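Local coordinates for extracellular protein containing a SCP domain (Bacillus anthracis, PDB 4IFA) that is of unknown function but is an extracellular protein with an SCP (CAP-type) domain, a vaccine candidate possibly linked to virulence, at residues E120-E123 / D124-K128; I230-R234 / H235-L239; T246-V249 / A250-H253. One frame throughout, in Å; residues are numbered along the deposited sequence. Where two conformers were deposited one is given.

Contact 1 (E120-E123 / D124-K128)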
ATOM      1  N   GLU A 120      13.339  -7.555  -8.135  1.00 18.60           N
ATOM      2  CA  GLU A 120      14.384  -8.490  -7.701  1.00 19.37           C
ATOM      3  C   GLU A 120      13.818  -9.741  -7.062  1.00 18.32           C
ATOM      4  O   GLU A 120      12.838  -9.681  -6.300  1.00 18.55           O
ATOM      5  CB  GLU A 120      15.350  -7.795  -6.737  1.00 18.86           C
ATOM      6  CG  GLU A 120      16.635  -8.584  -6.457  1.00 20.28           C
ATOM      7  CD  GLU A 120      17.676  -7.818  -5.680  1.00 20.13           C
ATOM      8  OE1 GLU A 120      17.374  -6.765  -5.110  1.00 21.32           O
ATOM      9  OE2 GLU A 120      18.860  -8.291  -5.706  1.00 23.86           O
ATOM     10  N   LYS A 121      14.410 -10.886  -7.358  1.00 19.76           N
ATOM     11  CA  LYS A 121      13.980 -12.140  -6.798  1.00 20.29           C
ATOM     12  C   LYS A 121      14.275 -12.253  -5.307  1.00 21.41           C
ATOM     13  O   LYS A 121      15.334 -11.822  -4.820  1.00 20.90           O
ATOM     14  CB  LYS A 121      14.603 -13.324  -7.518  1.00 22.56           C
ATOM     15  CG  LYS A 121      14.249 -13.492  -8.994  1.00 23.40           C
ATOM     16  CD  LYS A 121      12.770 -13.761  -9.226  1.00 29.27           C
ATOM     17  CE  LYS A 121      12.535 -14.296 -10.644  1.00 32.58           C
ATOM     18  NZ  LYS A 121      11.107 -14.391 -10.963  1.00 36.27           N
ATOM     19  N   TYR A 122      13.319 -12.843  -4.576  1.00 19.23           N
ATOM     20  CA  TYR A 122      13.466 -13.050  -3.145  1.00 19.58           C
ATOM     21  C   TYR A 122      14.823 -13.712  -2.769  1.00 21.44           C
ATOM     22  O   TYR A 122      15.447 -13.297  -1.799  1.00 21.62           O
ATOM     23  CB  TYR A 122      12.287 -13.917  -2.618  1.00 20.00           C
ATOM     24  CG  TYR A 122      12.251 -14.067  -1.114  1.00 19.99           C
ATOM     25  CD1 TYR A 122      11.542 -13.195  -0.320  1.00 20.29           C
ATOM     26  CD2 TYR A 122      12.987 -15.040  -0.483  1.00 22.88           C
ATOM     27  CE1 TYR A 122      11.490 -13.326   1.035  1.00 22.04           C
ATOM     28  CE2 TYR A 122      12.959 -15.185   0.890  1.00 23.49           C
ATOM     29  CZ  TYR A 122      12.251 -14.278   1.656  1.00 24.56           C
ATOM     30  OH  TYR A 122      12.207 -14.429   3.034  1.00 27.17           O
ATOM     31  N   GLU A 123      15.231 -14.771  -3.478  1.00 20.52           N
ATOM     32  CA  GLU A 123      16.481 -15.473  -3.110  1.00 22.07           C
ATOM     33  C   GLU A 123      17.675 -14.505  -3.149  1.00 22.72           C
ATOM     34  O   GLU A 123      18.619 -14.667  -2.377  1.00 24.76           O
ATOM     35  CB  GLU A 123      16.672 -16.780  -3.913  1.00 24.33           C
ATOM     36  CG  GLU A 123      16.858 -16.595  -5.366  1.00 26.26           C
ATOM     37  CD  GLU A 123      16.990 -17.879  -6.158  1.00 31.03           C
ATOM     38  OE1 GLU A 123      17.540 -17.772  -7.277  1.00 38.78           O
ATOM     39  OE2 GLU A 123      16.605 -18.973  -5.690  1.00 33.46           O
ATOM     40  N   ASP A 124      17.676 -13.577  -4.088  1.00 21.98           N
ATOM     41  CA  ASP A 124      18.778 -12.606  -4.188  1.00 21.51           C
ATOM     42  C   ASP A 124      18.688 -11.517  -3.141  1.00 22.38           C
ATOM     43  O   ASP A 124      19.720 -11.099  -2.594  1.00 22.40           O
ATOM     44  CB  ASP A 124      18.796 -11.989  -5.576  1.00 22.13           C
ATOM     45  CG  ASP A 124      19.073 -13.020  -6.656  1.00 24.90           C
ATOM     46  OD1 ASP A 124      19.924 -13.923  -6.462  1.00 29.49           O
ATOM     47  OD2 ASP A 124      18.461 -12.967  -7.740  1.00 30.04           O
ATOM     48  N   VAL A 125      17.476 -11.098  -2.787  1.00 21.11           N
ATOM     49  CA  VAL A 125      17.279 -10.117  -1.729  1.00 21.17           C
ATOM     50  C   VAL A 125      17.775 -10.698  -0.394  1.00 23.63           C
ATOM     51  O   VAL A 125      18.501 -10.043   0.327  1.00 25.29           O
ATOM     52  CB  VAL A 125      15.811  -9.707  -1.628  1.00 20.25           C
ATOM     53  CG1 VAL A 125      15.526  -8.889  -0.360  1.00 22.11           C
ATOM     54  CG2 VAL A 125      15.374  -8.961  -2.884  1.00 21.13           C
ATOM     55  N   TYR A 126      17.422 -11.959  -0.102  1.00 23.68           N
ATOM     56  CA  TYR A 126      17.756 -12.583   1.167  1.00 24.08           C
ATOM     57  C   TYR A 126      19.227 -12.734   1.329  1.00 27.00           C
ATOM     58  O   TYR A 126      19.762 -12.374   2.358  1.00 29.62           O
ATOM     59  CB  TYR A 126      17.113 -13.979   1.261  1.00 25.93           C
ATOM     60  CG  TYR A 126      17.301 -14.652   2.608  1.00 26.19           C
ATOM     61  CD1 TYR A 126      16.288 -14.683   3.556  1.00 25.74           C
ATOM     62  CD2 TYR A 126      18.489 -15.270   2.919  1.00 26.41           C
ATOM     63  CE1 TYR A 126      16.488 -15.311   4.787  1.00 27.25           C
ATOM     64  CE2 TYR A 126      18.698 -15.874   4.140  1.00 30.08           C
ATOM     65  CZ  TYR A 126      17.695 -15.873   5.074  1.00 27.96           C
ATOM     66  OH  TYR A 126      17.958 -16.534   6.278  1.00 33.08           O
ATOM     67  N   LYS A 127      19.853 -13.254   0.280  1.00 28.90           N
ATOM     68  CA  LYS A 127      21.256 -13.622   0.317  1.00 31.10           C
ATOM     69  C   LYS A 127      22.140 -12.478   0.709  1.00 31.70           C
ATOM     70  O   LYS A 127      23.144 -12.680   1.411  1.00 32.35           O
ATOM     71  CB  LYS A 127      21.677 -14.120  -1.059  1.00 31.49           C
ATOM     72  CG  LYS A 127      22.933 -14.939  -1.059  1.00 37.27           C
ATOM     73  CD  LYS A 127      23.273 -15.371  -2.464  1.00 40.92           C
ATOM     74  CE  LYS A 127      22.222 -16.288  -3.065  1.00 40.49           C
ATOM     75  NZ  LYS A 127      22.617 -16.723  -4.423  1.00 41.69           N
ATOM     76  N   LYS A 128      21.801 -11.273   0.261  1.00 31.42           N
ATOM     77  CA  LYS A 128      22.673 -10.132   0.523  1.00 33.78           C
ATOM     78  C   LYS A 128      22.548  -9.641   1.971  1.00 34.91           C
ATOM     79  O   LYS A 128      23.471  -8.994   2.485  1.00 36.66           O
ATOM     80  CB  LYS A 128      22.514  -9.004  -0.558  1.00 33.25           C
ATOM     81  CG  LYS A 128      21.269  -8.185  -0.503  1.00 31.94           C
ATOM     82  CD  LYS A 128      21.122  -7.196  -1.695  1.00 28.28           C
ATOM     83  CE  LYS A 128      20.798  -7.886  -3.039  1.00 29.77           C
ATOM     84  NZ  LYS A 128      20.679  -7.027  -4.284  1.00 25.55           N
TER
HETATM   85  O   HOH W   1      16.919 -11.113  -9.020  1.00 25.02           O
HETATM   86  O   HOH W   2      17.879 -15.534  -8.827  1.00 46.86           O

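Contact 2 (I230-R234 / H235-L239)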
ATOM      1  N   ILE A 230      -0.594   0.057 -10.965  1.00 18.07           N
ATOM      2  CA  ILE A 230       0.817  -0.358 -11.029  1.00 17.78           C
ATOM      3  C   ILE A 230       0.912  -1.878 -11.214  1.00 18.17           C
ATOM      4  O   ILE A 230       1.701  -2.367 -12.021  1.00 19.38           O
ATOM      5  CB  ILE A 230       1.589   0.152  -9.811  1.00 19.29           C
ATOM      6  CG1 ILE A 230       1.747   1.664  -9.973  1.00 23.17           C
ATOM      7  CG2 ILE A 230       2.930  -0.571  -9.645  1.00 20.52           C
ATOM      8  CD1 ILE A 230       2.460   2.340  -8.878  1.00 26.74           C
ATOM      9  N   ILE A 231       0.085  -2.625 -10.480  1.00 16.96           N
ATOM     10  CA  ILE A 231       0.018  -4.047 -10.678  1.00 18.46           C
ATOM     11  C   ILE A 231      -0.420  -4.367 -12.113  1.00 18.90           C
ATOM     12  O   ILE A 231       0.183  -5.258 -12.773  1.00 20.41           O
ATOM     13  CB  ILE A 231      -0.967  -4.678  -9.650  1.00 17.51           C
ATOM     14  CG1 ILE A 231      -0.384  -4.628  -8.253  1.00 18.63           C
ATOM     15  CG2 ILE A 231      -1.252  -6.137 -10.025  1.00 19.40           C
ATOM     16  CD1 ILE A 231      -1.376  -4.893  -7.121  1.00 18.55           C
ATOM     17  N   ARG A 232      -1.468  -3.715 -12.597  1.00 19.24           N
ATOM     18  CA  ARG A 232      -1.967  -3.968 -13.979  1.00 19.90           C
ATOM     19  C   ARG A 232      -0.817  -3.745 -14.981  1.00 20.40           C
ATOM     20  O   ARG A 232      -0.547  -4.584 -15.857  1.00 21.12           O
ATOM     21  CB  ARG A 232      -3.156  -3.101 -14.379  1.00 20.53           C
ATOM     22  CG  ARG A 232      -4.410  -3.085 -13.510  1.00 23.92           C
ATOM     23  CD  ARG A 232      -5.303  -4.200 -13.713  1.00 23.37           C
ATOM     24  NE  ARG A 232      -5.992  -4.188 -15.002  1.00 20.90           N
ATOM     25  CZ  ARG A 232      -6.946  -5.055 -15.330  1.00 22.94           C
ATOM     26  NH1 ARG A 232      -7.323  -5.969 -14.466  1.00 22.72           N
ATOM     27  NH2 ARG A 232      -7.518  -4.978 -16.532  1.00 22.47           N
ATOM     28  N   SER A 233      -0.116  -2.632 -14.856  1.00 20.38           N
ATOM     29  CA  SER A 233       0.989  -2.319 -15.753  1.00 21.20           C
ATOM     30  C   SER A 233       2.095  -3.381 -15.713  1.00 20.37           C
ATOM     31  O   SER A 233       2.609  -3.788 -16.750  1.00 22.33           O
ATOM     32  CB  SER A 233       1.529  -0.916 -15.428  1.00 21.83           C
ATOM     33  OG  SER A 233       2.495  -0.495 -16.375  1.00 27.38           O
ATOM     34  N   ARG A 234       2.441  -3.816 -14.503  0.50 19.73           N
ATOM     35  CA  ARG A 234       3.465  -4.830 -14.285  0.50 20.00           C
ATOM     36  C   ARG A 234       3.138  -6.124 -15.063  0.50 20.95           C
ATOM     37  O   ARG A 234       4.031  -6.795 -15.605  0.50 23.38           O
ATOM     38  CB  ARG A 234       3.515  -5.127 -12.782  0.50 19.55           C
ATOM     39  CG  ARG A 234       4.593  -6.060 -12.315  0.50 18.58           C
ATOM     40  CD  ARG A 234       4.429  -6.372 -10.800  0.50 17.09           C
ATOM     41  NE  ARG A 234       4.367  -5.142  -9.958  0.50 17.09           N
ATOM     42  CZ  ARG A 234       3.649  -5.033  -8.827  0.50 18.65           C
ATOM     43  NH1 ARG A 234       2.912  -6.052  -8.417  0.50 15.10           N
ATOM     44  NH2 ARG A 234       3.582  -3.899  -8.106  0.50 17.43           N
ATOM     45  N   HIS A 235       1.841  -6.451 -15.077  1.00 20.67           N
ATOM     46  CA  HIS A 235       1.282  -7.673 -15.724  1.00 21.50           C
ATOM     47  C   HIS A 235       0.782  -7.436 -17.151  1.00 23.80           C
ATOM     48  O   HIS A 235       0.121  -8.325 -17.743  1.00 24.83           O
ATOM     49  CB  HIS A 235       0.213  -8.255 -14.810  1.00 19.52           C
ATOM     50  CG  HIS A 235       0.782  -8.843 -13.556  1.00 20.77           C
ATOM     51  ND1 HIS A 235       1.054 -10.189 -13.438  1.00 23.36           N
ATOM     52  CD2 HIS A 235       1.196  -8.270 -12.400  1.00 21.99           C
ATOM     53  CE1 HIS A 235       1.589 -10.420 -12.250  1.00 23.79           C
ATOM     54  NE2 HIS A 235       1.701  -9.268 -11.602  1.00 21.77           N
ATOM     55  N   ASN A 236       1.157  -6.308 -17.743  1.00 24.23           N
ATOM     56  CA  ASN A 236       0.841  -6.032 -19.159  1.00 25.54           C
ATOM     57  C   ASN A 236      -0.643  -6.061 -19.459  1.00 25.89           C
ATOM     58  O   ASN A 236      -1.087  -6.564 -20.494  1.00 27.44           O
ATOM     59  CB  ASN A 236       1.626  -7.001 -20.055  1.00 26.71           C
ATOM     60  CG  ASN A 236       3.112  -6.888 -19.819  1.00 30.22           C
ATOM     61  OD1 ASN A 236       3.695  -5.802 -19.910  1.00 34.38           O
ATOM     62  ND2 ASN A 236       3.730  -7.997 -19.459  1.00 35.90           N
ATOM     63  N   LEU A 237      -1.404  -5.495 -18.548  1.00 24.32           N
ATOM     64  CA  LEU A 237      -2.854  -5.404 -18.649  1.00 23.73           C
ATOM     65  C   LEU A 237      -3.269  -3.956 -18.817  1.00 24.91           C
ATOM     66  O   LEU A 237      -2.578  -3.053 -18.334  1.00 24.84           O
ATOM     67  CB  LEU A 237      -3.503  -5.934 -17.354  1.00 24.26           C
ATOM     68  CG  LEU A 237      -3.345  -7.441 -17.131  1.00 23.52           C
ATOM     69  CD1 LEU A 237      -3.674  -7.856 -15.694  1.00 25.92           C
ATOM     70  CD2 LEU A 237      -4.213  -8.223 -18.131  1.00 27.12           C
ATOM     71  N   PRO A 238      -4.431  -3.722 -19.441  1.00 25.85           N
ATOM     72  CA  PRO A 238      -4.885  -2.361 -19.543  1.00 26.21           C
ATOM     73  C   PRO A 238      -5.220  -1.808 -18.169  1.00 24.00           C
ATOM     74  O   PRO A 238      -5.655  -2.535 -17.280  1.00 23.02           O
ATOM     75  CB  PRO A 238      -6.163  -2.468 -20.372  1.00 27.27           C
ATOM     76  CG  PRO A 238      -6.076  -3.766 -21.053  1.00 31.64           C
ATOM     77  CD  PRO A 238      -5.294  -4.660 -20.159  1.00 28.21           C
ATOM     78  N   LEU A 239      -5.048  -0.506 -18.010  1.00 23.72           N
ATOM     79  CA  LEU A 239      -5.332   0.133 -16.758  1.00 23.80           C
ATOM     80  C   LEU A 239      -6.838   0.238 -16.553  1.00 22.92           C
ATOM     81  O   LEU A 239      -7.642   0.186 -17.512  1.00 25.38           O
ATOM     82  CB  LEU A 239      -4.718   1.522 -16.710  1.00 24.62           C
ATOM     83  CG  LEU A 239      -3.190   1.600 -16.920  1.00 28.65           C
ATOM     84  CD1 LEU A 239      -2.704   2.990 -16.513  1.00 32.72           C
ATOM     85  CD2 LEU A 239      -2.442   0.506 -16.132  1.00 30.39           C
TER
HETATM   86  O   HOH W   3      -8.790  -2.464 -18.379  1.00 39.61           O
HETATM   87  O   HOH W   4       4.632  -3.987 -18.307  1.00 52.14           O
HETATM   88  O   HOH W   5       3.098  -8.841  -9.213  1.00 20.73           O

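Contact 3 (T246-V249 / A250-H253)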
ATOM      1  N   THR A 246     -19.412   3.428  -8.501  1.00 25.54           N
ATOM      2  CA  THR A 246     -19.004   2.118  -7.999  1.00 24.05           C
ATOM      3  C   THR A 246     -18.269   2.259  -6.646  1.00 22.82           C
ATOM      4  O   THR A 246     -18.483   1.457  -5.725  1.00 22.94           O
ATOM      5  CB  THR A 246     -18.103   1.363  -9.048  1.00 23.59           C
ATOM      6  OG1 THR A 246     -18.846   1.165 -10.271  1.00 24.97           O
ATOM      7  CG2 THR A 246     -17.627   0.029  -8.542  1.00 22.81           C
ATOM      8  N   ALA A 247     -17.410   3.285  -6.534  1.00 23.05           N
ATOM      9  CA  ALA A 247     -16.718   3.559  -5.299  1.00 22.05           C
ATOM     10  C   ALA A 247     -17.710   3.820  -4.159  1.00 22.78           C
ATOM     11  O   ALA A 247     -17.519   3.316  -3.029  1.00 23.21           O
ATOM     12  CB  ALA A 247     -15.756   4.703  -5.458  1.00 23.00           C
ATOM     13  N   ASP A 248     -18.777   4.579  -4.444  1.00 24.91           N
ATOM     14  CA  ASP A 248     -19.819   4.832  -3.427  1.00 25.47           C
ATOM     15  C   ASP A 248     -20.474   3.534  -2.956  1.00 24.45           C
ATOM     16  O   ASP A 248     -20.748   3.355  -1.744  1.00 25.71           O
ATOM     17  CB  ASP A 248     -20.879   5.782  -3.991  1.00 27.53           C
ATOM     18  CG  ASP A 248     -20.347   7.160  -4.290  1.00 33.16           C
ATOM     19  OD1 ASP A 248     -19.302   7.554  -3.746  1.00 36.75           O
ATOM     20  OD2 ASP A 248     -21.019   7.870  -5.060  1.00 38.77           O
ATOM     21  N   VAL A 249     -20.710   2.609  -3.886  1.00 23.69           N
ATOM     22  CA  VAL A 249     -21.240   1.276  -3.530  1.00 24.04           C
ATOM     23  C   VAL A 249     -20.255   0.531  -2.627  1.00 22.59           C
ATOM     24  O   VAL A 249     -20.654  -0.012  -1.589  1.00 24.22           O
ATOM     25  CB  VAL A 249     -21.595   0.446  -4.763  1.00 23.80           C
ATOM     26  CG1 VAL A 249     -21.864  -1.001  -4.414  1.00 26.66           C
ATOM     27  CG2 VAL A 249     -22.801   1.093  -5.515  1.00 25.86           C
ATOM     28  N   ALA A 250     -18.976   0.540  -2.989  1.00 20.75           N
ATOM     29  CA  ALA A 250     -17.938  -0.111  -2.204  1.00 19.96           C
ATOM     30  C   ALA A 250     -17.834   0.465  -0.777  1.00 21.29           C
ATOM     31  O   ALA A 250     -17.673  -0.296   0.172  1.00 21.32           O
ATOM     32  CB  ALA A 250     -16.624  -0.015  -2.921  1.00 20.92           C
ATOM     33  N   ILE A 251     -17.929   1.785  -0.627  1.00 21.78           N
ATOM     34  CA  ILE A 251     -17.905   2.423   0.692  1.00 22.48           C
ATOM     35  C   ILE A 251     -19.072   1.902   1.547  1.00 22.45           C
ATOM     36  O   ILE A 251     -18.918   1.571   2.724  1.00 23.37           O
ATOM     37  CB  ILE A 251     -18.029   3.928   0.607  1.00 23.14           C
ATOM     38  CG1 ILE A 251     -16.804   4.572  -0.048  1.00 23.51           C
ATOM     39  CG2 ILE A 251     -18.217   4.550   1.990  1.00 25.26           C
ATOM     40  CD1 ILE A 251     -16.973   6.073  -0.297  1.00 27.43           C
ATOM     41  N   GLY A 252     -20.253   1.834   0.935  1.00 23.29           N
ATOM     42  CA  GLY A 252     -21.422   1.306   1.647  1.00 24.21           C
ATOM     43  C   GLY A 252     -21.233  -0.119   2.143  1.00 23.65           C
ATOM     44  O   GLY A 252     -21.661  -0.476   3.240  1.00 24.08           O
ATOM     45  N   HIS A 253     -20.575  -0.952   1.350  1.00 22.29           N
ATOM     46  CA  HIS A 253     -20.312  -2.328   1.763  1.00 22.15           C
ATOM     47  C   HIS A 253     -19.323  -2.384   2.920  1.00 21.38           C
ATOM     48  O   HIS A 253     -19.504  -3.151   3.884  1.00 22.08           O
ATOM     49  CB  HIS A 253     -19.891  -3.183   0.584  1.00 21.53           C
ATOM     50  CG  HIS A 253     -19.854  -4.632   0.908  1.00 22.13           C
ATOM     51  ND1 HIS A 253     -20.955  -5.302   1.393  1.00 22.45           N
ATOM     52  CD2 HIS A 253     -18.838  -5.520   0.922  1.00 21.36           C
ATOM     53  CE1 HIS A 253     -20.627  -6.553   1.638  1.00 23.33           C
ATOM     54  NE2 HIS A 253     -19.355  -6.720   1.351  1.00 24.04           N
TER

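Contact 1 (E120-E123 / D124-K128)
Glu120 holds CG anti to its own N (chi1 -168°) and runs on extended. Lys128 CG stands between its backbone N and carbonyl carbon (chi1 74°), and the chain bends again at chi3. The two side chains meet from opposite directions. Lys128 NZ lies 2.6 Å from Glu120 OE2, on the syn lone pair, and forms a salt bridge. The lysine thus reaches back along the short helix to Glu120, the residue before the N-cap Lys121. Lys121 O accepts Val125 N at 3.0 Å and, weakly, Asp124 N. Glu120 CG is also 3.8 Å from Val125 CG2. One water links Lys121 N to Asp124 OD2, and a second links Asp124 OD2 to Glu123 OE1. Water donation there probably eases the nearness of the two carboxylates. Tyr122 and Tyr126 lie side by side, with Tyr122 OH 4.1 Å from Tyr126 CD1, at the ring edge. Tyr122 OH hydrogen-bonds Val153 O, Lys128 NZ also bonds Pro115 O, and Lys121 NZ pairs with Glu176. Helix 122-128 sits against the seven-stranded sheet: Val125 packs on Leu168 and Phe170 of strand 164-171, and Glu120 bonds by backbone to Leu177 of strand 176-183.

Contact 2 (I230-R234 / H235-L239)
Arg232 meets the chain that follows its helix through Pro238 O, just beyond a Schellman motif that ends helix 210-234. Its guanidinium approaches side-on and gives two bonds to this one oxygen. NE of Arg232 is 2.8 Å from Pro238 O, nearly in line with the carbonyl bond, and NH2 is 3.2 Å from the same atom. The oxygen lies in the guanidinium plane. Bends at chi2 (-81°) and chi3 (-70°) curl the arginine back to this carbonyl. Leu237 crosses it at about a right angle and lies over one guanidinium face, its CD1 toward the rim. Leu237 CB is 3.8 Å from Arg232 NE.

The motif itself positions these groups. Asn236 has positive phi and is the C-prime residue. Leu237 N bonds Arg232 O at 3.0 Å, and Asn236 N bonds Ser233 O at 3.1 Å. Arg232 therefore takes part twice, its O in the turn and its side chain on the chain just beyond it. A water donates to both Ser233 O and Asn236 OD1. The other end of the guanidinium is held too, since Arg232 NH1 bonds the O atoms of Leu315 and Asn317. This ties the helix end to the C-terminal end of helix 309-315 and the residues just after it.

On another side of the helix, Ile231 packs on Leu302 and Leu306 of helix 298-306. His235 N bonds Ile231 O at 3.1 Å. The His235 ring turns its edge to the same oxygen: Ile231 O lies 3.2 Å from His235 CD2.

Contact 3 (T246-V249 / A250-H253)
Four successive i to i+4 hydrogen bonds, from Ala250 N to Thr246 O through His253 N to Val249 O, carry regular alpha-helix from 246-249 into 250-253. The first two are 2.9 Å long, Ala250 N to Thr246 O and Ile251 N to Ala247 O. The third, Gly252 N to Asp248 O, is 3.1 Å.

The side chains add little to one another here. They touch mainly the carbonyls of the preceding turn. Ile251 sets CG1 beside its own N (chi1 -67°), which lays that branch against the backbone, with Ile251 CG1 3.3 Å from Ala247 O. Ala250 CB rests 3.5 Å from Ala247 O. Asp248 and Ile251 approach only loosely, with Asp248 OD1 4.4 Å from Ile251 CD1. Asp248 and Gly252 are on the exposed side.

The ends of the polar side chains turn to other partners: Thr246 OG1 bonds Asp243 OD2, Asp248 OD1 accepts from Gln244 NE2, and His253 NE2 bonds Ser264 O. Thr246 and Val249 pack on Asn335 of strand 331-338 and on Leu277 of helix 273-279, and Ala250 touches Thr333 of the same strand. Ala250, with only a CB, is consistent with close packing on that strand. The helix is thus packed against the mixed sheet of the CAP domain, in keeping with the alpha-beta-alpha sandwich of that family.

The chemistry is that of a plain helix segment. Each of the four carbonyls, from Thr246 to Val249, is satisfied by a backbone N-H one turn on. Side-chain polar atoms such as Thr246 OG1 and Asp248 OD1 can therefore serve partners beyond these eight residues.

In the fold
The three contacts come in series along the chain, each within one short local segment. Contact 1 lies in the CAP-associated N-terminal range and spans helix 122-128 and the two residues ahead of it. Contacts 2 and 3 share the cysteine-rich secretory protein range. Centres of contacts 1 and 2 are about 24 Å apart, those of 2 and 3 about 23 Å, and those of 1 and 3 about 39 Å, on opposite sides of the chain's centre. None touches another. The helices of contacts 1 and 3 pack on different sheets, the antiparallel seven-stranded one and the mixed one. Contact 2 ends helix 210-234 at the turn that leads into strand 241-242 of the mixed sheet.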